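Local coordinates for protein glycoside hydrolase, GH17 family (Formosa sp. Hel1_33_131, PDB 6FCG) that probably hydrolyses internal beta-1,3-glucosidic bonds of laminarin, the storage glucan of microalgae, acting as an endo-laminarinase with a TIM-barrel fold, at residues A194-G199 with A234-S239; T324-E329 with T403-G408; G371-D376 with G390-L395. All blocks are in the same frame, centred on the assembly; numbering follows the deposited sequence.

Interaction 1: A194-G199 with A234-S239; sequences ALKKKG and AVDYLS
K196 and D236 meet between well-separated backbones: their CA atoms, the closest pair between the two segments, lie 12.0 Å apart. K196 sits in the last turn of helix 182-197. The chain leaves that helix in a Schellman motif at G199, where positive phi (93°) suits glycine because a CB would press on the preceding carbonyl oxygen. D236 lies in the short link from helix 226-234 into strand 238-241.

Side chains arriving from opposite directions cover this distance. A lysine suits this place because its long chain can reach that far, and K196, bent at chi3 (-30°), brings NZ to 3.1 Å from D236 OD2. The pair is a salt bridge, though its hydrogen bond is weak. A water reinforces it, accepting from K196 NZ at 2.9 Å and donating to D236 OD1 at 2.8 Å, so both carboxylate oxygens are tied to the ammonium group. Other partners fix the two ends: K196 NZ also bonds to L205 O, while D236 OD2 takes the I207 amide and Q193 NE2. The short aspartate, presumably charged, thus serves backbone and lysine together.

Beside it, A234 and V235 pack on helix 182-197. The contact therefore joins the end of that helix to the chain entering two adjacent parallel strands, 206-212 and 238-241, at their N-terminal ends.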
loop_
_atom_site.group_PDB
_atom_site.type_symbol
_atom_site.label_atom_id
_atom_site.label_comp_id
_atom_site.label_asym_id
_atom_site.label_seq_id
_atom_site.Cartn_x
_atom_site.Cartn_y
_atom_site.Cartn_z
ATOM N N ALA A 194 47.243 19.729 -26.113
ATOM C CA ALA A 194 48.515 19.496 -26.821
ATOM C C ALA A 194 48.379 19.663 -28.341
ATOM O O ALA A 194 49.247 20.281 -28.965
ATOM C CB ALA A 194 49.082 18.114 -26.499
ATOM N N LEU A 195 47.305 19.131 -28.934
ATOM C CA LEU A 195 46.997 19.408 -30.347
ATOM C C LEU A 195 46.831 20.900 -30.643
ATOM O O LEU A 195 47.200 21.343 -31.723
ATOM C CB LEU A 195 45.748 18.684 -30.810
ATOM C CG LEU A 195 45.793 17.157 -30.929
ATOM C CD1 LEU A 195 44.402 16.677 -31.390
ATOM C CD2 LEU A 195 46.889 16.634 -31.861
ATOM N N LYS A 196 46.269 21.669 -29.711
ATOM C CA LYS A 196 46.167 23.120 -29.910
ATOM C C LYS A 196 47.539 23.801 -29.881
ATOM O O LYS A 196 47.856 24.643 -30.730
ATOM C CB LYS A 196 45.282 23.773 -28.864
ATOM C CG LYS A 196 43.829 23.321 -28.876
ATOM C CD LYS A 196 42.869 24.237 -28.094
ATOM C CE LYS A 196 43.508 24.963 -26.918
ATOM N NZ LYS A 196 42.522 25.546 -25.980
ATOM N N LYS A 197 48.332 23.467 -28.866
ATOM C CA LYS A 197 49.690 23.956 -28.781
ATOM C C LYS A 197 50.554 23.641 -30.001
ATOM O O LYS A 197 51.351 24.447 -30.375
ATOM C CB LYS A 197 50.384 23.361 -27.578
ATOM C CG LYS A 197 51.664 24.092 -27.215
ATOM C CD LYS A 197 52.268 23.584 -25.933
ATOM C CE LYS A 197 53.460 24.428 -25.532
ATOM N NZ LYS A 197 53.938 24.016 -24.190
ATOM N N LYS A 198 50.428 22.448 -30.559
ATOM C CA LYS A 198 51.206 22.020 -31.725
ATOM C C LYS A 198 50.629 22.595 -33.053
ATOM O O LYS A 198 51.248 22.439 -34.112
ATOM C CB LYS A 198 51.364 20.455 -31.738
ATOM C CG LYS A 198 51.246 19.792 -33.095
ATOM C CD LYS A 198 51.027 18.285 -32.990
ATOM C CE LYS A 198 51.380 17.627 -34.314
ATOM N NZ LYS A 198 51.448 16.152 -34.187
ATOM N N GLY A 199 49.466 23.254 -33.007
ATOM C CA GLY A 199 48.879 23.921 -34.175
ATOM C C GLY A 199 47.880 23.121 -35.007
ATOM O O GLY A 199 47.358 23.661 -35.986
ATOM N N ALA A 234 43.510 21.897 -16.366
ATOM C CA ALA A 234 43.695 21.657 -17.800
ATOM C C ALA A 234 42.588 22.212 -18.680
ATOM O O ALA A 234 42.874 22.651 -19.790
ATOM C CB ALA A 234 43.863 20.171 -18.070
ATOM N N VAL A 235 41.339 22.203 -18.213
ATOM C CA VAL A 235 40.203 22.684 -19.043
ATOM C C VAL A 235 40.212 24.197 -19.220
ATOM O O VAL A 235 40.786 24.911 -18.407
ATOM C CB VAL A 235 38.804 22.262 -18.493
ATOM C CG1 VAL A 235 38.663 20.759 -18.516
ATOM C CG2 VAL A 235 38.518 22.815 -17.107
ATOM N N ASP A 236 39.604 24.683 -20.291
ATOM C CA ASP A 236 39.461 26.138 -20.477
ATOM C C ASP A 236 38.325 26.671 -19.625
ATOM O O ASP A 236 38.397 27.808 -19.151
ATOM C CB ASP A 236 39.270 26.488 -21.943
ATOM C CG ASP A 236 40.513 26.201 -22.771
ATOM O OD1 ASP A 236 41.506 26.926 -22.612
ATOM O OD2 ASP A 236 40.501 25.254 -23.614
ATOM N N TYR A 237 37.283 25.855 -19.411
ATOM C CA TYR A 237 36.204 26.179 -18.469
ATOM C C TYR A 237 35.538 24.911 -17.931
ATOM O O TYR A 237 35.808 23.822 -18.425
ATOM C CB TYR A 237 35.169 27.085 -19.149
ATOM C CG TYR A 237 34.181 26.389 -20.093
ATOM C CD1 TYR A 237 34.525 26.091 -21.394
ATOM C CD2 TYR A 237 32.888 26.073 -19.677
ATOM C CE1 TYR A 237 33.612 25.489 -22.256
ATOM C CE2 TYR A 237 31.976 25.476 -20.524
ATOM C CZ TYR A 237 32.340 25.174 -21.811
ATOM O OH TYR A 237 31.436 24.583 -22.680
ATOM N N LEU A 238 34.640 25.078 -16.953
ATOM C CA LEU A 238 33.868 23.983 -16.372
ATOM C C LEU A 238 32.433 24.034 -16.860
ATOM O O LEU A 238 31.743 25.020 -16.641
ATOM C CB LEU A 238 33.873 24.044 -14.839
ATOM C CG LEU A 238 35.154 23.602 -14.108
ATOM C CD1 LEU A 238 36.270 24.637 -14.245
ATOM C CD2 LEU A 238 34.871 23.372 -12.634
ATOM N N SER A 239 31.981 22.949 -17.486
ATOM C CA SER A 239 30.592 22.783 -17.918
ATOM C C SER A 239 29.842 21.917 -16.849
ATOM O O SER A 239 30.085 20.724 -16.705
ATOM C CB SER A 239 30.546 22.149 -19.305
ATOM O OG SER A 239 29.238 22.124 -19.820
HETATM O O HOH W 1 43.946 26.886 -23.883
#

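Interaction 2: T324-E329 with T403-G408; sequences TDEYKE and TKTYNG
E326 and T405 point at each other from opposite directions, carboxylate against hydroxyl, while the ring of Y406 slides past the glutamate. T405 OG1 donates to E326 OE1 at 2.6 Å, meeting the syn lone pair of that oxygen, on the side of the other carboxylate oxygen. With chi1 at 53°, T405 holds its hydroxyl between the backbone N and the carbonyl carbon, which leaves the CG2 methyl 3.6 Å from E326 OE2. A threonine therefore offers the carboxylate a donor from one branch and an apolar neighbour from the other. E326 is extended beyond CG, the reach needed where the nearest CA atoms, its own and that of T405, are 9.3 Å apart.

Y406 brings its edge to the acid: CE2 lies 3.7 Å from E326 OE2, and the carboxylate and ring planes stand 74° apart. The slightly positive C-H rim of an aromatic ring is a reasonable neighbour for a carboxylate oxygen. Y406 OH goes on to bond E416 OE1.

The buried carboxylate is gripped further, for E326 OE1 also receives the amide of Y381, and W384 NE1 bonds to T405 OG1. With an alanine here, the T405 hydroxyl and the Y381 amide would probably lose the acceptor they share, and a gap would be likely to open beside the Y406 edge.

E326 opens helix 326-342. Just before it, D325 is the N-cap: its OD1 accepts from K328 N at 2.9 Å and 172°, and weakly from Y327 N. The arrangement is that of an N-capped helix start whose first-turn acid reaches out to bind a neighbouring loop.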
loop_
_atom_site.group_PDB
_atom_site.type_symbol
_atom_site.label_atom_id
_atom_site.label_comp_id
_atom_site.label_asym_id
_atom_site.label_seq_id
_atom_site.Cartn_x
_atom_site.Cartn_y
_atom_site.Cartn_z
ATOM N N THR A 324 6.276 17.812 -12.916
ATOM C CA THR A 324 6.236 17.901 -14.352
ATOM C C THR A 324 4.906 18.384 -14.954
ATOM O O THR A 324 3.885 17.753 -14.772
ATOM C CB THR A 324 6.543 16.542 -14.972
ATOM O OG1 THR A 324 5.639 15.560 -14.460
ATOM C CG2 THR A 324 7.959 16.144 -14.653
ATOM N N ASP A 325 4.980 19.503 -15.677
ATOM C CA ASP A 325 3.923 20.031 -16.552
ATOM C C ASP A 325 4.505 21.240 -17.296
ATOM O O ASP A 325 5.559 21.752 -16.901
ATOM C CB ASP A 325 2.645 20.410 -15.767
ATOM C CG ASP A 325 2.907 21.457 -14.696
ATOM O OD1 ASP A 325 3.223 22.610 -15.076
ATOM O OD2 ASP A 325 2.779 21.126 -13.483
ATOM N N GLU A 326 3.814 21.732 -18.319
ATOM C CA GLU A 326 4.364 22.794 -19.156
ATOM C C GLU A 326 4.492 24.148 -18.472
ATOM O O GLU A 326 5.336 24.982 -18.875
ATOM C CB GLU A 326 3.554 22.960 -20.420
ATOM C CG GLU A 326 3.665 21.757 -21.347
ATOM C CD GLU A 326 2.930 21.918 -22.671
ATOM O OE1 GLU A 326 2.612 23.065 -23.069
ATOM O OE2 GLU A 326 2.679 20.888 -23.325
ATOM N N TYR A 327 3.668 24.375 -17.446
ATOM C CA TYR A 327 3.681 25.640 -16.712
ATOM C C TYR A 327 4.920 25.735 -15.831
ATOM O O TYR A 327 5.638 26.739 -15.836
ATOM C CB TYR A 327 2.396 25.783 -15.881
ATOM C CG TYR A 327 2.226 27.095 -15.138
ATOM C CD1 TYR A 327 2.267 28.315 -15.814
ATOM C CD2 TYR A 327 1.955 27.119 -13.776
ATOM C CE1 TYR A 327 2.080 29.520 -15.145
ATOM C CE2 TYR A 327 1.761 28.319 -13.103
ATOM C CZ TYR A 327 1.820 29.512 -13.794
ATOM O OH TYR A 327 1.630 30.684 -13.124
ATOM N N LYS A 328 5.172 24.696 -15.052
ATOM C CA LYS A 328 6.343 24.703 -14.195
ATOM C C LYS A 328 7.617 24.680 -15.020
ATOM O O LYS A 328 8.605 25.250 -14.589
ATOM C CB LYS A 328 6.327 23.553 -13.191
ATOM C CG LYS A 328 5.237 23.701 -12.164
ATOM C CD LYS A 328 5.499 22.798 -10.988
ATOM C CE LYS A 328 4.408 21.767 -10.753
ATOM N NZ LYS A 328 3.148 22.101 -10.157
ATOM N N GLU A 329 7.592 24.013 -16.177
ATOM C CA GLU A 329 8.732 24.029 -17.097
ATOM C C GLU A 329 9.051 25.450 -17.549
ATOM O O GLU A 329 10.222 25.862 -17.558
ATOM C CB GLU A 329 8.482 23.158 -18.335
ATOM C CG GLU A 329 9.627 23.209 -19.333
ATOM C CD GLU A 329 9.310 22.534 -20.634
ATOM O OE1 GLU A 329 10.211 21.809 -21.032
ATOM O OE2 GLU A 329 8.218 22.729 -21.268
ATOM N N THR A 403 2.611 25.349 -33.952
ATOM C CA THR A 403 1.340 25.590 -33.287
ATOM C C THR A 403 1.541 25.581 -31.775
ATOM O O THR A 403 2.491 24.987 -31.270
ATOM C CB THR A 403 0.383 24.495 -33.761
ATOM O OG1 THR A 403 -0.187 24.971 -34.960
ATOM C CG2 THR A 403 -0.737 24.157 -32.803
ATOM N N LYS A 404 0.672 26.276 -31.055
ATOM C CA LYS A 404 0.645 26.210 -29.596
ATOM C C LYS A 404 0.046 24.901 -29.102
ATOM O O LYS A 404 -0.937 24.425 -29.656
ATOM C CB LYS A 404 -0.140 27.387 -29.051
ATOM C CG LYS A 404 0.666 28.681 -28.984
ATOM C CD LYS A 404 -0.053 29.923 -29.501
ATOM C CE LYS A 404 -1.420 30.140 -28.885
ATOM N NZ LYS A 404 -1.953 31.506 -29.125
ATOM N N THR A 405 0.651 24.306 -28.065
ATOM C CA THR A 405 0.042 23.163 -27.327
ATOM C C THR A 405 -1.224 23.655 -26.659
ATOM O O THR A 405 -1.343 24.859 -26.436
ATOM C CB THR A 405 0.961 22.578 -26.210
ATOM O OG1 THR A 405 1.384 23.622 -25.333
ATOM C CG2 THR A 405 2.201 21.869 -26.798
ATOM N N TYR A 406 -2.171 22.748 -26.372
ATOM C CA TYR A 406 -3.479 23.105 -25.753
ATOM C C TYR A 406 -4.322 24.136 -26.534
ATOM O O TYR A 406 -5.243 24.743 -25.972
ATOM C CB TYR A 406 -3.275 23.673 -24.329
ATOM C CG TYR A 406 -2.688 22.715 -23.350
ATOM C CD1 TYR A 406 -3.516 21.942 -22.537
ATOM C CD2 TYR A 406 -1.306 22.587 -23.210
ATOM C CE1 TYR A 406 -2.993 21.075 -21.621
ATOM C CE2 TYR A 406 -0.762 21.712 -22.285
ATOM C CZ TYR A 406 -1.619 20.963 -21.487
ATOM O OH TYR A 406 -1.087 20.098 -20.580
ATOM N N ASN A 407 -4.004 24.376 -27.801
ATOM C CA ASN A 407 -4.618 25.466 -28.558
ATOM C C ASN A 407 -4.448 26.822 -27.957
ATOM O O ASN A 407 -5.279 27.706 -28.168
ATOM C CB ASN A 407 -6.090 25.178 -28.828
ATOM C CG ASN A 407 -6.206 24.397 -30.060
ATOM O OD1 ASN A 407 -5.865 24.948 -31.087
ATOM N ND2 ASN A 407 -6.436 23.083 -29.976
ATOM N N GLY A 408 -3.359 26.988 -27.212
ATOM C CA GLY A 408 -3.087 28.246 -26.552
ATOM C C GLY A 408 -4.048 28.598 -25.456
ATOM O O GLY A 408 -4.158 29.774 -25.086
#

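Interaction 3: G371-D376 with G390-L395; sequences GLFTVD and GVFEGL
F373 and F392 form an offset T-shaped (edge-to-face) pair in the part of the chain that follows helix 326-342 of this TIM-barrel enzyme. The edge of F373 is directed at a face of F392, with ring centroids 5.5 Å apart and planes at 81°. The tightest approach is between F373 CZ and F392 CZ, 3.7 Å, and F373 CE2 stands above the F392 plane near the rim of the ring. Such an arrangement sets the slightly positive C-H edge of one ring against the pi cloud of the other, and phenylalanines, which bring no polar side-chain atom needing a partner, suit a buried spot. Both side chains carry CG anti to the carbonyl carbon (chi1 -60° for F373, -53° for F392), and the rings reach across from opposite directions, F373 CA and F392 CA being 12.0 Å apart.

Around the pair lies an apolar shell. I77 of helix 68-80 touches both rings; F353 meets the F373 ring at a shallow angle, with L383 alongside, and M81, L386, V387 and I402 pack on F392.

Further out, the backbone fixes where each ring starts. F373 is held by backbone hydrogen bonds to A352 and D354. F392 belongs to two consecutive turns: a type I turn closed by E393 N to G390 O at 3.0 Å, and a type II turn closed by L395 N to F392 O at 3.1 Å. Glycine fits at G390, the Schellman end of the preceding helix, and at G394 in the second turn, since both have positive phi. The first turn also places V391 so that its CG1 lies 4.2 Å above the F392 plane, over the ring centre, on the face turned away from F373.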
loop_
_atom_site.group_PDB
_atom_site.type_symbol
_atom_site.label_atom_id
_atom_site.label_comp_id
_atom_site.label_asym_id
_atom_site.label_seq_id
_atom_site.Cartn_x
_atom_site.Cartn_y
_atom_site.Cartn_z
ATOM N N GLY A 371 11.700 18.741 -24.013
ATOM C CA GLY A 371 11.682 19.760 -25.029
ATOM C C GLY A 371 10.974 21.032 -24.640
ATOM O O GLY A 371 10.144 21.040 -23.732
ATOM N N LEU A 372 11.348 22.123 -25.319
ATOM C CA LEU A 372 10.524 23.330 -25.378
ATOM C C LEU A 372 9.435 23.126 -26.426
ATOM O O LEU A 372 8.371 23.758 -26.372
ATOM C CB LEU A 372 11.365 24.539 -25.709
ATOM C CG LEU A 372 12.561 24.797 -24.817
ATOM C CD1 LEU A 372 13.374 25.938 -25.392
ATOM C CD2 LEU A 372 12.160 25.103 -23.389
ATOM N N PHE A 373 9.706 22.259 -27.394
ATOM C CA PHE A 373 8.725 21.858 -28.410
ATOM C C PHE A 373 8.432 20.377 -28.264
ATOM O O PHE A 373 9.291 19.607 -27.771
ATOM C CB PHE A 373 9.280 22.049 -29.845
ATOM C CG PHE A 373 9.664 23.454 -30.194
ATOM C CD1 PHE A 373 10.927 23.935 -29.943
ATOM C CD2 PHE A 373 8.744 24.298 -30.820
ATOM C CE1 PHE A 373 11.260 25.229 -30.266
ATOM C CE2 PHE A 373 9.083 25.603 -31.142
ATOM C CZ PHE A 373 10.347 26.061 -30.876
ATOM N N THR A 374 7.276 19.971 -28.804
ATOM C CA THR A 374 6.873 18.556 -28.854
ATOM C C THR A 374 7.595 17.937 -30.034
ATOM O O THR A 374 8.175 18.648 -30.841
ATOM C CB THR A 374 5.345 18.300 -28.957
ATOM O OG1 THR A 374 4.840 18.559 -30.281
ATOM C CG2 THR A 374 4.548 19.067 -27.925
ATOM N N VAL A 375 7.558 16.620 -30.151
ATOM C CA VAL A 375 8.213 15.965 -31.299
ATOM C C VAL A 375 7.595 16.480 -32.639
ATOM O O VAL A 375 8.300 16.677 -33.607
ATOM C CB VAL A 375 8.294 14.417 -31.175
ATOM C CG1 VAL A 375 6.925 13.791 -31.275
ATOM C CG2 VAL A 375 9.191 13.832 -32.248
ATOM N N ASP A 376 6.279 16.721 -32.656
ATOM C CA ASP A 376 5.543 17.203 -33.842
ATOM C C ASP A 376 5.702 18.703 -34.124
ATOM O O ASP A 376 5.147 19.207 -35.091
ATOM C CB ASP A 376 4.037 16.883 -33.713
ATOM C CG ASP A 376 3.746 15.373 -33.550
ATOM O OD1 ASP A 376 4.249 14.541 -34.347
ATOM O OD2 ASP A 376 3.013 15.020 -32.606
ATOM N N GLY A 390 4.659 35.827 -33.953
ATOM C CA GLY A 390 4.953 35.449 -35.329
ATOM C C GLY A 390 6.382 34.987 -35.608
ATOM O O GLY A 390 6.748 34.778 -36.763
ATOM N N VAL A 391 7.168 34.763 -34.558
ATOM C CA VAL A 391 8.572 34.373 -34.676
ATOM C C VAL A 391 8.794 33.118 -35.543
ATOM O O VAL A 391 9.803 33.034 -36.239
ATOM C CB VAL A 391 9.207 34.197 -33.260
ATOM C CG1 VAL A 391 10.609 33.582 -33.303
ATOM C CG2 VAL A 391 9.290 35.551 -32.562
ATOM N N PHE A 392 7.857 32.162 -35.515
ATOM C CA PHE A 392 8.002 30.915 -36.271
ATOM C C PHE A 392 7.165 30.878 -37.525
ATOM O O PHE A 392 6.990 29.839 -38.128
ATOM C CB PHE A 392 7.638 29.702 -35.416
ATOM C CG PHE A 392 8.365 29.644 -34.120
ATOM C CD1 PHE A 392 9.721 29.360 -34.080
ATOM C CD2 PHE A 392 7.715 29.906 -32.932
ATOM C CE1 PHE A 392 10.405 29.338 -32.869
ATOM C CE2 PHE A 392 8.398 29.886 -31.719
ATOM C CZ PHE A 392 9.738 29.607 -31.690
ATOM N N GLU A 393 6.649 32.009 -37.950
ATOM C CA GLU A 393 5.775 32.021 -39.114
ATOM C C GLU A 393 6.513 31.605 -40.427
ATOM O O GLU A 393 7.652 32.016 -40.694
ATOM C CB GLU A 393 5.074 33.360 -39.110
ATOM C CG GLU A 393 4.063 33.527 -40.229
ATOM C CD GLU A 393 2.660 33.789 -39.756
ATOM O OE1 GLU A 393 2.442 34.675 -38.909
ATOM O OE2 GLU A 393 1.767 33.113 -40.285
ATOM N N GLY A 394 5.894 30.699 -41.184
ATOM C CA GLY A 394 6.496 30.143 -42.395
ATOM C C GLY A 394 7.398 28.936 -42.163
ATOM O O GLY A 394 7.843 28.307 -43.139
ATOM N N LEU A 395 7.682 28.620 -40.894
ATOM C CA LEU A 395 8.560 27.512 -40.533
ATOM C C LEU A 395 7.751 26.291 -40.239
ATOM O O LEU A 395 6.611 26.363 -39.794
ATOM C CB LEU A 395 9.411 27.895 -39.325
ATOM C CG LEU A 395 10.499 28.975 -39.583
ATOM C CD1 LEU A 395 11.260 29.142 -38.269
ATOM C CD2 LEU A 395 11.447 28.755 -40.761
#

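How the interactions relate
Interaction 1 comes first along the chain and is complete before the other two begin. It lies across the chain's centre from them, with centres 41 Å from interaction 2 and 36 Å from interaction 3. It belongs to the parallel sheet and its helices, whereas the others lie in the part of the chain after strand 301-305. Residues 371-376 and 390-395 both fall between the two halves of interaction 2, and helix 384-388 borders both contacts. Their centres are 13 Å apart, and T405 CG2 meets T374 CG2 at 3.8 Å. Interactions 2 and 3 thus knit one continuous region, from the start of helix 326-342 to the loops round helix 384-388, remote from interaction 1.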